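Local coordinates for protein acetylxylan esterase / glucomannan deacetylase (Cellvibrio japonicus, PDB 2WAA) that removes acetyl groups from acetylated xylan and glucomannan during the breakdown of plant cell wall polysaccharides, at residues 27-30 and 31-35; 165-168 and 169-173; 182-185 and 186-189; 247-250 and 251-255; 316-319 and 320-323. All blocks are in the same frame, centred on the assembly; numbering follows the deposited sequence. Where two conformers were deposited one is given.

Interaction 1 of 5, residues 27-30 and 31-35; sequences HIND and DASLT
Residues 27-30 and 31-35 form a tight antiparallel beta hairpin in the N-terminal beta domain, closed by a type I turn from Asn29 to Ala32. His27 and Thr35 are a hydrogen-bonded pair: His27 N gives a nearly straight bond to Thr35 O (2.8 Å, 172°), and Thr35 N returns one to His27 O. Ile28 and Leu34 are the non-hydrogen-bonded pair next to it. Their side chains lie side by side, with Ile28 CG1 against Leu34 CD2 at 3.7 Å. Asn29 N reaches Ser33 O, and Ala32 N meets Asn29 O to close the turn.

The Asn29 amide spans the hairpin. Its ND2 gives one hydrogen to Ser33 OG (2.8 Å) and the other to Thr35 OG1 (2.9 Å). Both acceptors lie close to the amide plane, which fixes the rotation of the group. Asn29 OD1 takes a hydrogen from a water at 2.7 Å. Asp31 makes an Asx turn: its OD1 accepts from Ser33 N, above the carboxylate plane, and from Ser33 OG on the syn lone pair at 2.6 Å. Ser33 OG therefore links Asp31 to Asn29.

Strand 34-36 pairs in turn with strand 112-119, where Thr113 hydrogen-bonds Thr35 OG1 and Leu114 pairs with Leu34.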
# COMPACT_ATOMS: atom_id res chain seq x y z
N HIS A 27 3.96 10.51 -7.78
CA HIS A 27 4.65 11.11 -8.91
C HIS A 27 4.44 12.64 -8.81
O HIS A 27 3.32 13.09 -8.62
CB HIS A 27 4.06 10.62 -10.21
CG HIS A 27 4.79 11.16 -11.40
ND1 HIS A 27 6.05 10.71 -11.75
CD2 HIS A 27 4.49 12.17 -12.25
CE1 HIS A 27 6.47 11.39 -12.81
NE2 HIS A 27 5.55 12.28 -13.13
N ILE A 28 5.53 13.41 -8.88
CA ILE A 28 5.44 14.85 -8.74
C ILE A 28 5.30 15.43 -10.15
O ILE A 28 6.22 15.24 -11.01
CB ILE A 28 6.69 15.42 -8.11
CG1 ILE A 28 6.92 14.79 -6.73
CG2 ILE A 28 6.57 16.99 -7.98
CD1 ILE A 28 8.25 15.25 -6.09
N ASN A 29 4.14 16.02 -10.44
CA ASN A 29 3.92 16.59 -11.77
C ASN A 29 4.53 17.97 -11.95
O ASN A 29 4.92 18.60 -10.98
CB ASN A 29 2.43 16.67 -12.11
CG ASN A 29 1.77 15.32 -12.06
OD1 ASN A 29 2.17 14.40 -12.77
ND2 ASN A 29 0.77 15.19 -11.21
N ASP A 30 4.59 18.45 -13.19
CA ASP A 30 5.25 19.75 -13.43
C ASP A 30 4.50 20.91 -12.76
O ASP A 30 5.11 21.96 -12.45
CB ASP A 30 5.34 20.05 -14.92
CG ASP A 30 6.33 19.15 -15.66
OD1 ASP A 30 7.18 18.48 -15.02
OD2 ASP A 30 6.24 19.13 -16.91
N ASP A 31 3.20 20.76 -12.56
CA ASP A 31 2.41 21.83 -11.88
C ASP A 31 2.41 21.68 -10.36
O ASP A 31 1.63 22.32 -9.67
CB ASP A 31 1.00 21.82 -12.39
CG ASP A 31 0.26 20.55 -11.99
OD1 ASP A 31 0.90 19.61 -11.44
OD2 ASP A 31 -0.95 20.50 -12.23
N ALA A 32 3.31 20.82 -9.87
CA ALA A 32 3.48 20.56 -8.40
C ALA A 32 2.32 19.81 -7.75
O ALA A 32 2.23 19.73 -6.50
CB ALA A 32 3.81 21.88 -7.61
N SER A 33 1.43 19.23 -8.57
CA SER A 33 0.44 18.27 -8.04
C SER A 33 1.14 16.93 -7.81
O SER A 33 2.25 16.69 -8.34
CB SER A 33 -0.75 18.14 -9.00
OG SER A 33 -0.32 17.60 -10.24
N LEU A 34 0.51 16.05 -7.02
CA LEU A 34 0.98 14.67 -6.82
C LEU A 34 -0.06 13.72 -7.37
O LEU A 34 -1.26 13.90 -7.18
CB LEU A 34 1.14 14.35 -5.33
CG LEU A 34 2.17 15.22 -4.62
CD1 LEU A 34 2.10 14.74 -3.12
CD2 LEU A 34 3.52 14.99 -5.28
N THR A 35 0.44 12.68 -8.03
CA THR A 35 -0.42 11.62 -8.53
C THR A 35 0.04 10.29 -7.94
O THR A 35 1.24 10.06 -7.79
CB THR A 35 -0.40 11.59 -10.08
OG1 THR A 35 -0.84 12.86 -10.58
CG2 THR A 35 -1.38 10.55 -10.60
O HOH W 1 0.81 12.23 -13.50

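Interaction 2 of 5, residues 165-168 and 169-173; sequences ESYG and MLTAK
Leu170 folds its side chain back over the carbonyls that precede the helix, with CG 3.4 Å from Ser166 O and CD1 3.5 Å from Glu165 O. This is the first turn of helix 167-174, the crossover helix between parallel strands 133-139 and 177-183 in a beta-alpha-beta unit of the SGNH hydrolase domain. Ser166 is the N-cap residue. Its OG bonds back to Ala163 O and lies 3.8 Å from Met169 CG, while its own carbonyl accepts from Leu170 N at 2.9 Å, almost along the C=O axis. Gly168 O takes the next bond in the series but one, from Ala172 N.

The helix is buried on several sides. Met169 and Ala172 pack on strand 177-183, and Thr171 packs on helix 319-337. The Tyr167 ring runs toward the loop after strand 133-139, where its OH bonds Thr143.

Tyr167 O is gripped twice by one residue. With OG1 anti to its own carbonyl carbon (chi1 -62°), Thr171 turns its hydroxyl back along the helix, and the buried group finds a partner inside its own helix. Thr171 N, at 2.8 Å, and Thr171 OG1, at 2.7 Å, reach Tyr167 O from opposite faces of the carbonyl plane.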
# COMPACT_ATOMS: atom_id res chain seq x y z
N GLU A 165 -7.00 -0.69 7.15
CA GLU A 165 -7.30 -1.89 7.91
C GLU A 165 -6.75 -3.17 7.30
O GLU A 165 -7.07 -4.28 7.77
CB GLU A 165 -8.82 -1.99 8.15
CG GLU A 165 -9.20 -0.82 9.05
CD GLU A 165 -10.61 -0.85 9.51
OE1 GLU A 165 -11.49 -0.43 8.73
OE2 GLU A 165 -10.83 -1.30 10.66
N SER A 166 -5.90 -3.00 6.30
CA SER A 166 -5.20 -4.16 5.72
C SER A 166 -4.05 -4.63 6.63
O SER A 166 -3.49 -3.83 7.41
CB SER A 166 -4.68 -3.80 4.31
OG SER A 166 -3.55 -2.91 4.39
N TYR A 167 -3.67 -5.91 6.53
CA TYR A 167 -2.69 -6.44 7.44
C TYR A 167 -1.37 -5.66 7.37
O TYR A 167 -0.70 -5.50 8.40
CB TYR A 167 -2.43 -7.95 7.22
CG TYR A 167 -1.52 -8.20 6.03
CD1 TYR A 167 -0.15 -8.38 6.23
CD2 TYR A 167 -2.02 -8.22 4.71
CE1 TYR A 167 0.76 -8.61 5.13
CE2 TYR A 167 -1.15 -8.43 3.61
CZ TYR A 167 0.24 -8.63 3.85
OH TYR A 167 1.10 -8.84 2.80
N GLY A 168 -1.01 -5.18 6.18
CA GLY A 168 0.28 -4.47 6.00
C GLY A 168 0.28 -3.15 6.79
O GLY A 168 1.26 -2.85 7.48
N MET A 169 -0.82 -2.42 6.72
CA MET A 169 -0.91 -1.16 7.49
C MET A 169 -1.08 -1.39 9.00
O MET A 169 -0.47 -0.66 9.80
CB MET A 169 -1.94 -0.19 6.92
CG MET A 169 -1.66 0.17 5.42
SD MET A 169 -2.41 1.78 4.96
CE MET A 169 -1.10 2.93 5.36
N LEU A 170 -1.83 -2.43 9.38
CA LEU A 170 -1.98 -2.74 10.81
C LEU A 170 -0.66 -3.19 11.40
O LEU A 170 -0.36 -2.80 12.53
CB LEU A 170 -3.01 -3.86 11.04
CG LEU A 170 -4.43 -3.44 10.68
CD1 LEU A 170 -5.31 -4.66 10.78
CD2 LEU A 170 -4.88 -2.36 11.63
N THR A 171 0.11 -4.00 10.66
CA THR A 171 1.41 -4.47 11.10
C THR A 171 2.40 -3.29 11.27
O THR A 171 3.10 -3.23 12.29
CB THR A 171 1.97 -5.52 10.13
OG1 THR A 171 1.07 -6.66 10.10
CG2 THR A 171 3.34 -5.98 10.54
N ALA A 172 2.45 -2.40 10.28
CA ALA A 172 3.30 -1.19 10.35
C ALA A 172 2.94 -0.33 11.55
O ALA A 172 3.86 0.14 12.26
CB ALA A 172 3.21 -0.37 9.06
N LYS A 173 1.66 -0.13 11.78
CA LYS A 173 1.19 0.64 12.96
C LYS A 173 1.64 -0.02 14.27
O LYS A 173 2.27 0.62 15.13
CB LYS A 173 -0.34 0.76 12.96
CG LYS A 173 -0.89 1.56 14.13
CD LYS A 173 -2.41 1.54 14.02
CE LYS A 173 -3.05 2.67 14.83
NZ LYS A 173 -3.26 2.17 16.21

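Interaction 3 of 5, residues 182-185 and 186-189; sequences VCWG and GRGL. With ACT (acetate ion), chain B; ACT (acetate ion), chain C.
Arg187 folds back over the indole of Trp184, across a type II turn from Trp184 to Arg187. Its CB starts 3.5 Å from Trp184 O, the carbonyl that also takes a long bond from Arg187 N. CG touches the indole at CD1 (3.5 Å). A bend at chi2 (-73°) then lays the rest of the chain along the ring. NE gives at most a weak bond to the O of an acetate whose placement is doubtful. CZ sits 3.8 Å from the centroid of the five-membered ring, 21° off its normal. The guanidinium is stacked on the indole face in a cation-pi contact, planes 22° apart. NH2 lies over NE1 at 3.3 Å; both are donors, and both give hydrogens to one water, at 2.9 Å from Trp184 NE1 and more weakly from Arg187. NH1 goes to Asp212 in a salt bridge and to Ala200 O.

Gly186, third residue of the turn, points its N the other way, to a second acetate, with OXT 2.7 Å away in a nearly straight bond. That acetate is also held by Asn236 ND2, Ser141 N and His316 NE2. It sits where the acetyl group of a substrate would probably lie, consistent with Gly186 and Asn236 contributing to the oxyanion hole. With its charge shared between the indole face and Asp212, Arg187 is probably held still beside the turn that presents this N-H.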
# COMPACT_ATOMS: atom_id res chain seq x y z
N VAL A 182 3.24 -1.98 -2.23
CA VAL A 182 3.56 -2.02 -3.68
C VAL A 182 3.01 -3.37 -4.11
O VAL A 182 3.65 -4.40 -3.93
CB VAL A 182 5.08 -1.85 -3.94
CG1 VAL A 182 5.45 -2.15 -5.43
CG2 VAL A 182 5.49 -0.41 -3.59
N CYS A 183 1.78 -3.35 -4.62
CA CYS A 183 1.00 -4.57 -4.80
C CYS A 183 0.06 -4.32 -5.97
O CYS A 183 -0.25 -3.16 -6.30
CB CYS A 183 0.23 -4.90 -3.53
SG CYS A 183 -0.67 -3.43 -2.87
N TRP A 184 -0.40 -5.40 -6.60
CA TRP A 184 -1.32 -5.27 -7.73
C TRP A 184 -2.22 -6.49 -7.74
O TRP A 184 -1.72 -7.64 -7.86
CB TRP A 184 -0.52 -5.18 -9.04
CG TRP A 184 -1.31 -4.55 -10.17
CD1 TRP A 184 -2.43 -5.05 -10.74
CD2 TRP A 184 -0.99 -3.35 -10.88
NE1 TRP A 184 -2.86 -4.23 -11.76
CE2 TRP A 184 -1.99 -3.17 -11.85
CE3 TRP A 184 0.02 -2.39 -10.75
CZ2 TRP A 184 -2.00 -2.08 -12.72
CZ3 TRP A 184 0.01 -1.30 -11.61
CH2 TRP A 184 -1.00 -1.15 -12.58
N GLY A 185 -3.52 -6.29 -7.63
CA GLY A 185 -4.42 -7.44 -7.65
C GLY A 185 -4.29 -8.32 -8.90
O GLY A 185 -4.16 -7.82 -10.03
N GLY A 186 -4.40 -9.63 -8.69
CA GLY A 186 -4.37 -10.58 -9.80
C GLY A 186 -2.99 -10.91 -10.33
O GLY A 186 -2.86 -11.85 -11.11
N ARG A 187 -1.95 -10.18 -9.88
CA ARG A 187 -0.58 -10.33 -10.37
C ARG A 187 0.27 -11.29 -9.53
O ARG A 187 -0.03 -11.50 -8.36
CB ARG A 187 0.09 -8.97 -10.48
CG ARG A 187 -0.69 -8.02 -11.37
CD ARG A 187 -0.60 -8.37 -12.90
NE ARG A 187 -1.49 -7.45 -13.63
CZ ARG A 187 -1.10 -6.24 -14.09
NH1 ARG A 187 0.16 -5.83 -13.92
NH2 ARG A 187 -1.98 -5.46 -14.71
N GLY A 188 1.28 -11.88 -10.17
CA GLY A 188 2.19 -12.82 -9.50
C GLY A 188 3.63 -12.45 -9.70
O GLY A 188 3.96 -11.38 -10.29
N LEU A 189 4.51 -13.32 -9.21
CA LEU A 189 5.93 -13.18 -9.42
C LEU A 189 6.27 -13.46 -10.90
O LEU A 189 7.10 -12.76 -11.52
CB LEU A 189 6.68 -14.20 -8.54
CG LEU A 189 8.18 -14.13 -8.71
CD1 LEU A 189 8.76 -12.87 -8.01
CD2 LEU A 189 8.78 -15.38 -8.10
C ACT B . -4.55 -8.74 -14.30
O ACT B . -4.27 -7.95 -15.24
OXT ACT B . -4.86 -9.91 -14.63
CH3 ACT B . -4.51 -8.32 -12.86
C ACT C . -5.36 -11.61 -5.75
O ACT C . -6.55 -11.59 -6.23
OXT ACT C . -4.58 -10.74 -6.21
CH3 ACT C . -4.88 -12.59 -4.71
O HOH W 2 -4.90 -4.92 -13.74

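Interaction 4 of 5, residues 247-250 and 251-255; sequences TYIN and TYTRF
Thr247 O takes the first bond of this helical stretch, from Thr251 N at 3.0 Å; the Thr247 hydroxyl goes instead to Asp244. Tyr248 comes next. Its carbonyl accepts from Tyr252 N at 2.8 Å, and its side chain runs beside that of Tyr252, both pointing the same way, with Tyr248 CE2 3.9 Å from Tyr252 CD2. The two phenols end on different partners: Tyr248 OH on Asp237, Tyr252 OH on Ser231.

Ile249 O is bound twice by Thr253. The backbone N comes in at 2.8 Å, and OG1 at 2.9 Å from the opposite face of the carbonyl plane, 37° out of it. The hydroxyl gets there because OG1 is anti to the Thr253 carbonyl carbon (chi1 -67°). Ile249 CG2 rests 3.9 Å from the same OG1, and the Ile249 side chain packs on Glu290 and Gln294 of helix 278-295. Asn250, on the exposed side, closes the series with its carbonyl bonded to Arg254 N at 3.0 Å.

These i to i+4 bonds are those of a regular alpha helix, here helix 245-262. Tyr252 reaches Ser231 at the end of strand 228-231, so the helix flanks the parallel sheet, as in the alpha/beta/alpha sandwich of SGNH hydrolases.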
# COMPACT_ATOMS: atom_id res chain seq x y z
N THR A 247 11.83 -22.89 -12.34
CA THR A 247 11.55 -21.61 -12.94
C THR A 247 11.16 -20.58 -11.84
O THR A 247 11.66 -19.45 -11.78
CB THR A 247 10.36 -21.70 -13.90
OG1 THR A 247 10.66 -22.59 -14.99
CG2 THR A 247 10.02 -20.32 -14.47
N TYR A 248 10.27 -21.01 -10.98
CA TYR A 248 9.82 -20.11 -9.93
C TYR A 248 10.95 -19.74 -8.96
O TYR A 248 11.15 -18.56 -8.62
CB TYR A 248 8.68 -20.75 -9.18
CG TYR A 248 7.86 -19.71 -8.46
CD1 TYR A 248 6.83 -19.06 -9.13
CD2 TYR A 248 8.10 -19.40 -7.12
CE1 TYR A 248 6.04 -18.10 -8.48
CE2 TYR A 248 7.31 -18.47 -6.44
CZ TYR A 248 6.29 -17.82 -7.15
OH TYR A 248 5.50 -16.88 -6.55
N ILE A 249 11.70 -20.74 -8.52
CA ILE A 249 12.76 -20.47 -7.54
C ILE A 249 13.83 -19.61 -8.18
O ILE A 249 14.36 -18.67 -7.55
CB ILE A 249 13.36 -21.77 -6.98
CG1 ILE A 249 12.31 -22.50 -6.08
CG2 ILE A 249 14.71 -21.50 -6.23
CD1 ILE A 249 12.77 -23.90 -5.67
N ASN A 250 14.16 -19.87 -9.44
CA ASN A 250 15.18 -19.04 -10.06
C ASN A 250 14.70 -17.59 -10.22
O ASN A 250 15.49 -16.66 -10.04
CB ASN A 250 15.64 -19.62 -11.39
CG ASN A 250 16.48 -20.87 -11.20
OD1 ASN A 250 17.11 -21.07 -10.13
ND2 ASN A 250 16.53 -21.69 -12.23
N THR A 251 13.43 -17.38 -10.54
CA THR A 251 13.01 -16.00 -10.64
C THR A 251 12.81 -15.33 -9.29
O THR A 251 13.14 -14.16 -9.16
CB THR A 251 12.00 -15.65 -11.79
OG1 THR A 251 10.95 -14.76 -11.37
CG2 THR A 251 11.47 -16.89 -12.44
N TYR A 252 12.41 -16.09 -8.27
CA TYR A 252 12.28 -15.48 -6.95
C TYR A 252 13.68 -15.10 -6.46
O TYR A 252 13.88 -14.01 -5.91
CB TYR A 252 11.61 -16.43 -5.96
CG TYR A 252 10.75 -15.73 -4.92
CD1 TYR A 252 10.90 -14.36 -4.65
CD2 TYR A 252 9.76 -16.43 -4.25
CE1 TYR A 252 10.09 -13.70 -3.67
CE2 TYR A 252 8.96 -15.79 -3.26
CZ TYR A 252 9.13 -14.44 -2.99
OH TYR A 252 8.30 -13.86 -2.07
N THR A 253 14.66 -16.00 -6.67
CA THR A 253 16.02 -15.72 -6.25
C THR A 253 16.52 -14.46 -6.96
O THR A 253 17.10 -13.57 -6.33
CB THR A 253 16.92 -16.91 -6.60
OG1 THR A 253 16.50 -18.02 -5.78
CG2 THR A 253 18.40 -16.61 -6.32
N ARG A 254 16.28 -14.37 -8.27
CA ARG A 254 16.76 -13.21 -8.99
C ARG A 254 16.09 -11.93 -8.49
O ARG A 254 16.76 -10.91 -8.33
CB ARG A 254 16.64 -13.39 -10.49
CG ARG A 254 17.32 -12.24 -11.23
CD ARG A 254 17.62 -12.54 -12.68
NE ARG A 254 18.07 -11.32 -13.36
CZ ARG A 254 19.20 -11.23 -14.06
NH1 ARG A 254 19.99 -12.29 -14.19
NH2 ARG A 254 19.53 -10.09 -14.64
N PHE A 255 14.80 -11.97 -8.22
CA PHE A 255 14.11 -10.77 -7.67
C PHE A 255 14.64 -10.34 -6.30
O PHE A 255 14.86 -9.15 -6.05
CB PHE A 255 12.58 -11.00 -7.69
CG PHE A 255 11.79 -9.82 -7.14
CD1 PHE A 255 11.90 -8.56 -7.73
CD2 PHE A 255 10.97 -9.97 -6.01
CE1 PHE A 255 11.20 -7.46 -7.21
CE2 PHE A 255 10.26 -8.87 -5.50
CZ PHE A 255 10.38 -7.61 -6.10

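Interaction 5 of 5, residues 316-319 and 320-323; sequences HPTK and DQHA. With ACT (acetate ion), chain C.
A capping box starts helix 319-337 just after His316, the histidine of the probable Ser-His-Asp triad. Thr318 is the N-cap. Its OG1 accepts from Gln321 N at 3.1 Å, and Gln321 OE1 accepts from Thr318 N at 2.9 Å, the donor standing above the amide plane. Thr318 OG1 lies between its backbone N and carbonyl carbon (chi1 59°), which turns it toward Gln321 N in the first turn. Gln321 OE1 also takes a bond from Gly310 N and lies 3.2 Å from Pro317 CA.

Thr318 O bonds to His322 N at 2.8 Å. The His322 ring turns its edge to the carbonyls of Pro317 and Thr318: its CD2 is 3.3 Å from Thr318 O, near the ring plane, and a water joins its NE2 to Pro317 O. Lys319 sends NZ to Asp149 in a salt bridge.

His316 lies two residues before the cap and takes almost no part in it. Its ND1 bonds Asp314, and its NE2 reaches an acetate O at 3.2 Å and, weakly, Ser141 OG. The new helix lies against helix 167-174, with His322 ND1 bonded to Tyr167 N, and follows the edge strand 300-302 of the parallel sheet.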
# COMPACT_ATOMS: atom_id res chain seq x y z
N HIS A 316 -11.37 -13.57 -0.61
CA HIS A 316 -10.31 -12.71 -0.08
C HIS A 316 -10.48 -12.61 1.43
O HIS A 316 -11.60 -12.58 1.92
CB HIS A 316 -10.37 -11.29 -0.67
CG HIS A 316 -9.86 -11.20 -2.07
ND1 HIS A 316 -10.66 -11.44 -3.16
CD2 HIS A 316 -8.64 -10.88 -2.56
CE1 HIS A 316 -9.95 -11.29 -4.27
NE2 HIS A 316 -8.72 -10.96 -3.93
N PRO A 317 -9.36 -12.55 2.18
CA PRO A 317 -9.48 -12.47 3.63
C PRO A 317 -10.39 -11.31 4.07
O PRO A 317 -10.33 -10.19 3.50
CB PRO A 317 -8.03 -12.27 4.09
CG PRO A 317 -7.22 -13.09 3.05
CD PRO A 317 -7.97 -12.82 1.74
N THR A 318 -11.20 -11.56 5.09
CA THR A 318 -12.06 -10.53 5.63
C THR A 318 -11.30 -9.51 6.50
O THR A 318 -10.12 -9.70 6.81
CB THR A 318 -13.12 -11.15 6.58
OG1 THR A 318 -12.46 -11.84 7.65
CG2 THR A 318 -14.02 -12.14 5.83
N LYS A 319 -11.99 -8.44 6.88
CA LYS A 319 -11.43 -7.46 7.81
C LYS A 319 -10.95 -8.14 9.08
O LYS A 319 -9.83 -7.87 9.53
CB LYS A 319 -12.48 -6.39 8.15
CG LYS A 319 -12.00 -5.34 9.22
CD LYS A 319 -13.05 -4.21 9.41
CE LYS A 319 -13.16 -3.44 8.05
NZ LYS A 319 -14.20 -2.28 7.95
N ASP A 320 -11.74 -9.02 9.69
CA ASP A 320 -11.21 -9.64 10.93
C ASP A 320 -10.02 -10.58 10.67
O ASP A 320 -9.13 -10.72 11.50
CB ASP A 320 -12.31 -10.39 11.66
CG ASP A 320 -13.31 -9.45 12.29
OD1 ASP A 320 -12.96 -8.26 12.52
OD2 ASP A 320 -14.45 -9.90 12.55
N GLN A 321 -10.02 -11.24 9.51
CA GLN A 321 -8.88 -12.05 9.12
C GLN A 321 -7.60 -11.20 8.92
O GLN A 321 -6.50 -11.61 9.31
CB GLN A 321 -9.21 -12.87 7.90
CG GLN A 321 -10.20 -14.00 8.28
CD GLN A 321 -10.94 -14.61 7.12
OE1 GLN A 321 -10.67 -14.30 5.94
NE2 GLN A 321 -11.90 -15.47 7.44
N HIS A 322 -7.73 -10.05 8.28
CA HIS A 322 -6.56 -9.14 8.18
C HIS A 322 -6.02 -8.77 9.56
O HIS A 322 -4.83 -8.68 9.76
CB HIS A 322 -6.94 -7.88 7.41
CG HIS A 322 -6.79 -8.02 5.93
ND1 HIS A 322 -5.66 -7.60 5.24
CD2 HIS A 322 -7.63 -8.55 4.99
CE1 HIS A 322 -5.80 -7.87 3.95
NE2 HIS A 322 -6.99 -8.45 3.77
N ALA A 323 -6.91 -8.51 10.52
CA ALA A 323 -6.46 -8.22 11.88
C ALA A 323 -5.71 -9.42 12.46
O ALA A 323 -4.65 -9.26 13.07
CB ALA A 323 -7.69 -7.85 12.77
C ACT C . -5.36 -11.61 -5.75
O ACT C . -6.55 -11.59 -6.23
OXT ACT C . -4.58 -10.74 -6.21
CH3 ACT C . -4.88 -12.59 -4.71
O HOH W 3 -8.45 -9.34 1.57

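All five contacts are local and follow one another in series; none nests or crosses. Interaction 1 closes a hairpin in the N-terminal beta domain, at least about 12 Å from the others at nearest atoms. The other four belong to the SGNH hydrolase domain. Interaction 2 starts the helix that leads into strand 177-183, and interaction 3 turns the chain after that strand. Leu189 of interaction 3 packs on Tyr248 and Tyr252 of interaction 4, tying the loop to helix 245-262. Interaction 5 returns to interaction 2, joining the starts of helices 319-337 and 167-174. Interactions 3 and 5 do not touch, but share one acetate in the active site.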